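Local coordinates for importin-95 (Chaetomium thermophilum, PDB 4XRI), which probably carries protein cargo into the nucleus as an importin-beta transport receptor and is likely to bind a small GTPase of the Ran type, at residues Q122-R134 against F165-L178. The protein carries 2 engineered substitutions. Residues are numbered along the deposited sequence; the frame is centred on the assembly and turned at random.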
loop_
_atom_site.group_PDB
_atom_site.type_symbol
_atom_site.label_atom_id
_atom_site.label_comp_id
_atom_site.label_asym_id
_atom_site.label_seq_id
_atom_site.Cartn_x
_atom_site.Cartn_y
_atom_site.Cartn_z
ATOM N N GLN A 122 -7.834 -13.761 -26.961
ATOM C CA GLN A 122 -6.675 -13.053 -26.423
ATOM C C GLN A 122 -5.761 -12.566 -27.543
ATOM O O GLN A 122 -5.303 -11.424 -27.530
ATOM C CB GLN A 122 -5.887 -13.948 -25.463
ATOM C CG GLN A 122 -6.580 -14.210 -24.142
ATOM C CD GLN A 122 -5.647 -14.821 -23.112
ATOM O OE1 GLN A 122 -4.604 -14.252 -22.786
ATOM N NE2 GLN A 122 -6.009 -15.996 -22.609
ATOM N N VAL A 123 -5.508 -13.442 -28.509
ATOM C CA VAL A 123 -4.666 -13.111 -29.649
ATOM C C VAL A 123 -5.231 -11.924 -30.421
ATOM O O VAL A 123 -4.515 -10.970 -30.731
ATOM C CB VAL A 123 -4.518 -14.312 -30.608
ATOM C CG1 VAL A 123 -3.788 -13.893 -31.873
ATOM C CG2 VAL A 123 -3.794 -15.454 -29.917
ATOM N N ILE A 124 -6.525 -11.993 -30.715
ATOM C CA ILE A 124 -7.211 -10.955 -31.475
ATOM C C ILE A 124 -7.157 -9.598 -30.771
ATOM O O ILE A 124 -6.939 -8.566 -31.410
ATOM C CB ILE A 124 -8.675 -11.355 -31.733
ATOM C CG1 ILE A 124 -8.727 -12.428 -32.821
ATOM C CG2 ILE A 124 -9.514 -10.146 -32.131
ATOM C CD1 ILE A 124 -10.077 -13.063 -32.992
ATOM N N ALA A 125 -7.340 -9.612 -29.455
ATOM C CA ALA A 125 -7.281 -8.396 -28.651
ATOM C C ALA A 125 -5.896 -7.763 -28.720
ATOM O O ALA A 125 -5.764 -6.543 -28.835
ATOM C CB ALA A 125 -7.649 -8.700 -27.207
ATOM N N ALA A 126 -4.871 -8.608 -28.654
ATOM C CA ALA A 126 -3.483 -8.157 -28.701
ATOM C C ALA A 126 -3.157 -7.514 -30.046
ATOM O O ALA A 126 -2.495 -6.475 -30.105
ATOM C CB ALA A 126 -2.544 -9.316 -28.432
ATOM N N ILE A 127 -3.622 -8.136 -31.123
ATOM C CA ILE A 127 -3.411 -7.604 -32.463
ATOM C C ILE A 127 -4.186 -6.303 -32.650
ATOM O O ILE A 127 -3.671 -5.332 -33.208
ATOM C CB ILE A 127 -3.836 -8.610 -33.546
ATOM C CG1 ILE A 127 -2.976 -9.872 -33.472
ATOM C CG2 ILE A 127 -3.742 -7.983 -34.927
ATOM C CD1 ILE A 127 -3.338 -10.916 -34.506
ATOM N N ALA A 128 -5.425 -6.293 -32.167
ATOM C CA ALA A 128 -6.298 -5.132 -32.297
ATOM C C ALA A 128 -5.719 -3.904 -31.602
ATOM O O ALA A 128 -5.843 -2.784 -32.098
ATOM C CB ALA A 128 -7.679 -5.446 -31.741
ATOM N N ALA A 129 -5.085 -4.124 -30.454
ATOM C CA ALA A 129 -4.486 -3.041 -29.681
ATOM C C ALA A 129 -3.393 -2.344 -30.484
ATOM O O ALA A 129 -3.103 -1.166 -30.275
ATOM C CB ALA A 129 -3.929 -3.568 -28.372
ATOM N N ILE A 130 -2.802 -3.083 -31.415
ATOM C CA ILE A 130 -1.771 -2.543 -32.287
ATOM C C ILE A 130 -2.356 -1.935 -33.560
ATOM O O ILE A 130 -1.979 -0.833 -33.966
ATOM C CB ILE A 130 -0.750 -3.630 -32.681
ATOM C CG1 ILE A 130 -0.084 -4.214 -31.435
ATOM C CG2 ILE A 130 0.292 -3.062 -33.640
ATOM C CD1 ILE A 130 0.737 -5.454 -31.720
ATOM N N GLU A 131 -3.290 -2.648 -34.182
ATOM C CA GLU A 131 -3.717 -2.305 -35.536
ATOM C C GLU A 131 -4.888 -1.325 -35.630
ATOM O O GLU A 131 -4.941 -0.510 -36.553
ATOM C CB GLU A 131 -4.075 -3.577 -36.298
ATOM C CG GLU A 131 -2.883 -4.453 -36.615
ATOM C CD GLU A 131 -3.094 -5.285 -37.864
ATOM O OE1 GLU A 131 -4.260 -5.434 -38.288
ATOM O OE2 GLU A 131 -2.093 -5.775 -38.433
ATOM N N LEU A 132 -5.823 -1.399 -34.690
ATOM C CA LEU A 132 -7.006 -0.538 -34.738
ATOM C C LEU A 132 -6.706 0.970 -34.620
ATOM O O LEU A 132 -7.320 1.774 -35.326
ATOM C CB LEU A 132 -8.000 -0.949 -33.653
ATOM C CG LEU A 132 -8.723 -2.267 -33.922
ATOM C CD1 LEU A 132 -9.747 -2.559 -32.836
ATOM C CD2 LEU A 132 -9.394 -2.236 -35.285
ATOM N N PRO A 133 -5.770 1.368 -33.731
ATOM C CA PRO A 133 -5.435 2.798 -33.727
ATOM C C PRO A 133 -4.847 3.286 -35.053
ATOM O O PRO A 133 -5.009 4.454 -35.406
ATOM C CB PRO A 133 -4.399 2.911 -32.601
ATOM C CG PRO A 133 -4.710 1.785 -31.696
ATOM C CD PRO A 133 -5.154 0.669 -32.588
ATOM N N ARG A 134 -4.177 2.395 -35.777
ATOM C CA ARG A 134 -3.596 2.740 -37.071
ATOM C C ARG A 134 -4.527 2.360 -38.219
ATOM O O ARG A 134 -4.170 2.503 -39.389
ATOM C CB ARG A 134 -2.242 2.052 -37.248
ATOM C CG ARG A 134 -1.162 2.570 -36.317
ATOM C CD ARG A 134 0.133 1.801 -36.496
ATOM N NE ARG A 134 1.223 2.390 -35.723
ATOM C CZ ARG A 134 2.010 3.365 -36.165
ATOM N NH1 ARG A 134 1.832 3.859 -37.382
ATOM N NH2 ARG A 134 2.976 3.843 -35.391
ATOM N N PHE A 165 -12.407 -7.969 -24.229
ATOM C CA PHE A 165 -10.962 -7.789 -24.096
ATOM C C PHE A 165 -10.504 -6.486 -24.734
ATOM O O PHE A 165 -9.685 -5.756 -24.174
ATOM C CB PHE A 165 -10.207 -8.962 -24.733
ATOM C CG PHE A 165 -10.291 -10.241 -23.952
ATOM C CD1 PHE A 165 -10.851 -10.264 -22.686
ATOM C CD2 PHE A 165 -9.792 -11.420 -24.480
ATOM C CE1 PHE A 165 -10.922 -11.439 -21.967
ATOM C CE2 PHE A 165 -9.855 -12.598 -23.763
ATOM C CZ PHE A 165 -10.421 -12.608 -22.503
ATOM N N ILE A 166 -11.042 -6.205 -25.915
ATOM C CA ILE A 166 -10.692 -5.010 -26.667
ATOM C C ILE A 166 -11.230 -3.747 -25.993
ATOM O O ILE A 166 -10.520 -2.748 -25.871
ATOM C CB ILE A 166 -11.224 -5.100 -28.110
ATOM C CG1 ILE A 166 -10.453 -6.170 -28.886
ATOM C CG2 ILE A 166 -11.114 -3.758 -28.813
ATOM C CD1 ILE A 166 -11.039 -6.491 -30.245
ATOM N N CYS A 167 -12.477 -3.804 -25.534
ATOM C CA CYS A 167 -13.122 -2.640 -24.933
ATOM C C CYS A 167 -12.585 -2.305 -23.542
ATOM O O CYS A 167 -12.653 -1.156 -23.112
ATOM C CB CYS A 167 -14.637 -2.852 -24.860
ATOM S SG CYS A 167 -15.488 -2.647 -26.442
ATOM N N GLU A 168 -12.051 -3.298 -22.837
ATOM C CA GLU A 168 -11.558 -3.066 -21.482
ATOM C C GLU A 168 -10.169 -2.442 -21.497
ATOM O O GLU A 168 -9.736 -1.853 -20.506
ATOM C CB GLU A 168 -11.531 -4.367 -20.674
ATOM C CG GLU A 168 -10.368 -5.286 -20.987
ATOM C CD GLU A 168 -10.281 -6.469 -20.035
ATOM O OE1 GLU A 168 -9.607 -7.464 -20.380
ATOM O OE2 GLU A 168 -10.881 -6.404 -18.941
ATOM N N THR A 169 -9.478 -2.578 -22.625
ATOM C CA THR A 169 -8.124 -2.058 -22.763
ATOM C C THR A 169 -8.094 -0.553 -22.547
ATOM O O THR A 169 -8.603 0.216 -23.359
ATOM C CB THR A 169 -7.525 -2.381 -24.142
ATOM O OG1 THR A 169 -7.482 -3.801 -24.325
ATOM C CG2 THR A 169 -6.115 -1.816 -24.253
ATOM N N GLN A 170 -7.483 -0.149 -21.440
ATOM C CA GLN A 170 -7.429 1.250 -21.045
ATOM C C GLN A 170 -6.377 2.007 -21.849
ATOM O O GLN A 170 -5.323 2.371 -21.333
ATOM C CB GLN A 170 -7.148 1.351 -19.545
ATOM C CG GLN A 170 -7.698 0.167 -18.764
ATOM C CD GLN A 170 -7.448 0.273 -17.276
ATOM O OE1 GLN A 170 -6.402 -0.143 -16.778
ATOM N NE2 GLN A 170 -8.416 0.825 -16.554
ATOM N N ASP A 171 -6.680 2.228 -23.124
ATOM C CA ASP A 171 -5.787 2.941 -24.028
ATOM C C ASP A 171 -6.587 3.967 -24.825
ATOM O O ASP A 171 -7.549 3.618 -25.506
ATOM C CB ASP A 171 -5.070 1.959 -24.960
ATOM C CG ASP A 171 -4.079 2.644 -25.880
ATOM O OD1 ASP A 171 -2.978 3.003 -25.410
ATOM O OD2 ASP A 171 -4.397 2.815 -27.075
ATOM N N THR A 172 -6.183 5.231 -24.727
ATOM C CA THR A 172 -6.935 6.344 -25.301
ATOM C C THR A 172 -7.160 6.211 -26.805
ATOM O O THR A 172 -8.270 6.422 -27.298
ATOM C CB THR A 172 -6.226 7.687 -25.026
ATOM O OG1 THR A 172 -6.190 7.927 -23.614
ATOM C CG2 THR A 172 -6.957 8.836 -25.706
ATOM N N ASP A 173 -6.105 5.861 -27.533
ATOM C CA ASP A 173 -6.188 5.762 -28.984
ATOM C C ASP A 173 -7.092 4.613 -29.426
ATOM O O ASP A 173 -7.862 4.752 -30.377
ATOM C CB ASP A 173 -4.791 5.603 -29.585
ATOM C CG ASP A 173 -3.874 6.759 -29.230
ATOM O OD1 ASP A 173 -4.382 7.788 -28.734
ATOM O OD2 ASP A 173 -2.650 6.642 -29.443
ATOM N N LEU A 174 -6.995 3.482 -28.737
ATOM C CA LEU A 174 -7.845 2.338 -29.048
ATOM C C LEU A 174 -9.311 2.657 -28.768
ATOM O O LEU A 174 -10.182 2.378 -29.594
ATOM C CB LEU A 174 -7.411 1.112 -28.249
ATOM C CG LEU A 174 -8.248 -0.152 -28.438
ATOM C CD1 LEU A 174 -8.282 -0.565 -29.901
ATOM C CD2 LEU A 174 -7.708 -1.280 -27.581
ATOM N N ARG A 175 -9.570 3.240 -27.599
ATOM C CA ARG A 175 -10.911 3.686 -27.229
ATOM C C ARG A 175 -11.496 4.591 -28.305
ATOM O O ARG A 175 -12.619 4.383 -28.763
ATOM C CB ARG A 175 -10.887 4.422 -25.884
ATOM C CG ARG A 175 -10.770 3.522 -24.667
ATOM C CD ARG A 175 -11.989 2.619 -24.508
ATOM N NE ARG A 175 -12.356 2.434 -23.106
ATOM C CZ ARG A 175 -11.659 1.706 -22.239
ATOM N NH1 ARG A 175 -10.551 1.090 -22.619
ATOM N NH2 ARG A 175 -12.067 1.597 -20.985
ATOM N N ASN A 176 -10.713 5.589 -28.709
ATOM C CA ASN A 176 -11.131 6.554 -29.716
ATOM C C ASN A 176 -11.409 5.895 -31.061
ATOM O O ASN A 176 -12.317 6.304 -31.782
ATOM C CB ASN A 176 -10.068 7.641 -29.882
ATOM C CG ASN A 176 -10.478 8.707 -30.877
ATOM O OD1 ASN A 176 -11.626 9.152 -30.892
ATOM N ND2 ASN A 176 -9.537 9.120 -31.720
ATOM N N SER A 177 -10.629 4.870 -31.392
ATOM C CA SER A 177 -10.817 4.148 -32.646
ATOM C C SER A 177 -12.095 3.314 -32.617
ATOM O O SER A 177 -12.635 2.952 -33.663
ATOM C CB SER A 177 -9.615 3.247 -32.938
ATOM O OG SER A 177 -9.645 2.074 -32.146
ATOM N N LEU A 178 -12.575 3.013 -31.415
ATOM C CA LEU A 178 -13.771 2.190 -31.244
ATOM C C LEU A 178 -15.048 3.024 -31.230
ATOM O O LEU A 178 -16.145 2.481 -31.351
ATOM C CB LEU A 178 -13.687 1.381 -29.947
ATOM C CG LEU A 178 -12.660 0.257 -29.829
ATOM C CD1 LEU A 178 -12.637 -0.282 -28.404
ATOM C CD2 LEU A 178 -12.973 -0.850 -30.822
HETATM O O HOH W 1 -5.962 -5.584 -25.846
#
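No direct hydrogen bond joins Ala125 and Leu132 to the residues they pack on, Phe165, Ile166 and Leu174; a water links the segments instead, donating to Thr169 OG1 and, weakly, to Ala125 O. The contact belongs to the HEAT-repeat solenoid of importin beta: helix 114-131 lies against the end of helix 153-168 and the short helix 172-178, while its other flank meets helices 60-72 and 79-91. The small side chains of Ala125 and Ala128 are consistent with the close approach, 5.2 Å between Ala125 CA and Ile166 CA. Ala125 CB touches Phe165 CB at 3.6 Å, at the edge of the ring. Gln122 lays its CG obliquely beside Phe165 CE2, its amide turned 87° from the ring and its NE2 bonded to Gln118. Ile166 sends CG1 beside the backbone N (chi1 -69°), which brings CD1 to 3.8 Å from Ala128 CB. Further along, Leu174 has CG opposite its own N (chi1 178°) and wedges CD1 against Leu132 CB and CD1, and Leu178 CD2 reaches the same Leu132 methyl. Asp171 caps helix 172-178 by accepting from Leu174 N, while Thr169 OG1 donates to Phe165 O, tying the water's partner to the preceding helix. Pro133 rests its CB on Asp173 CB and its CG over the Leu174 backbone. Ser177 OG donates to Leu174 O at 2.6 Å and touches Leu132 CB. With an alanine at Ser177 the hydroxyl's bond to Leu174 O would be lost, and its touch on Leu132 CB would probably go with it. Ser177 CB lies 3.6 Å from Leu132 O.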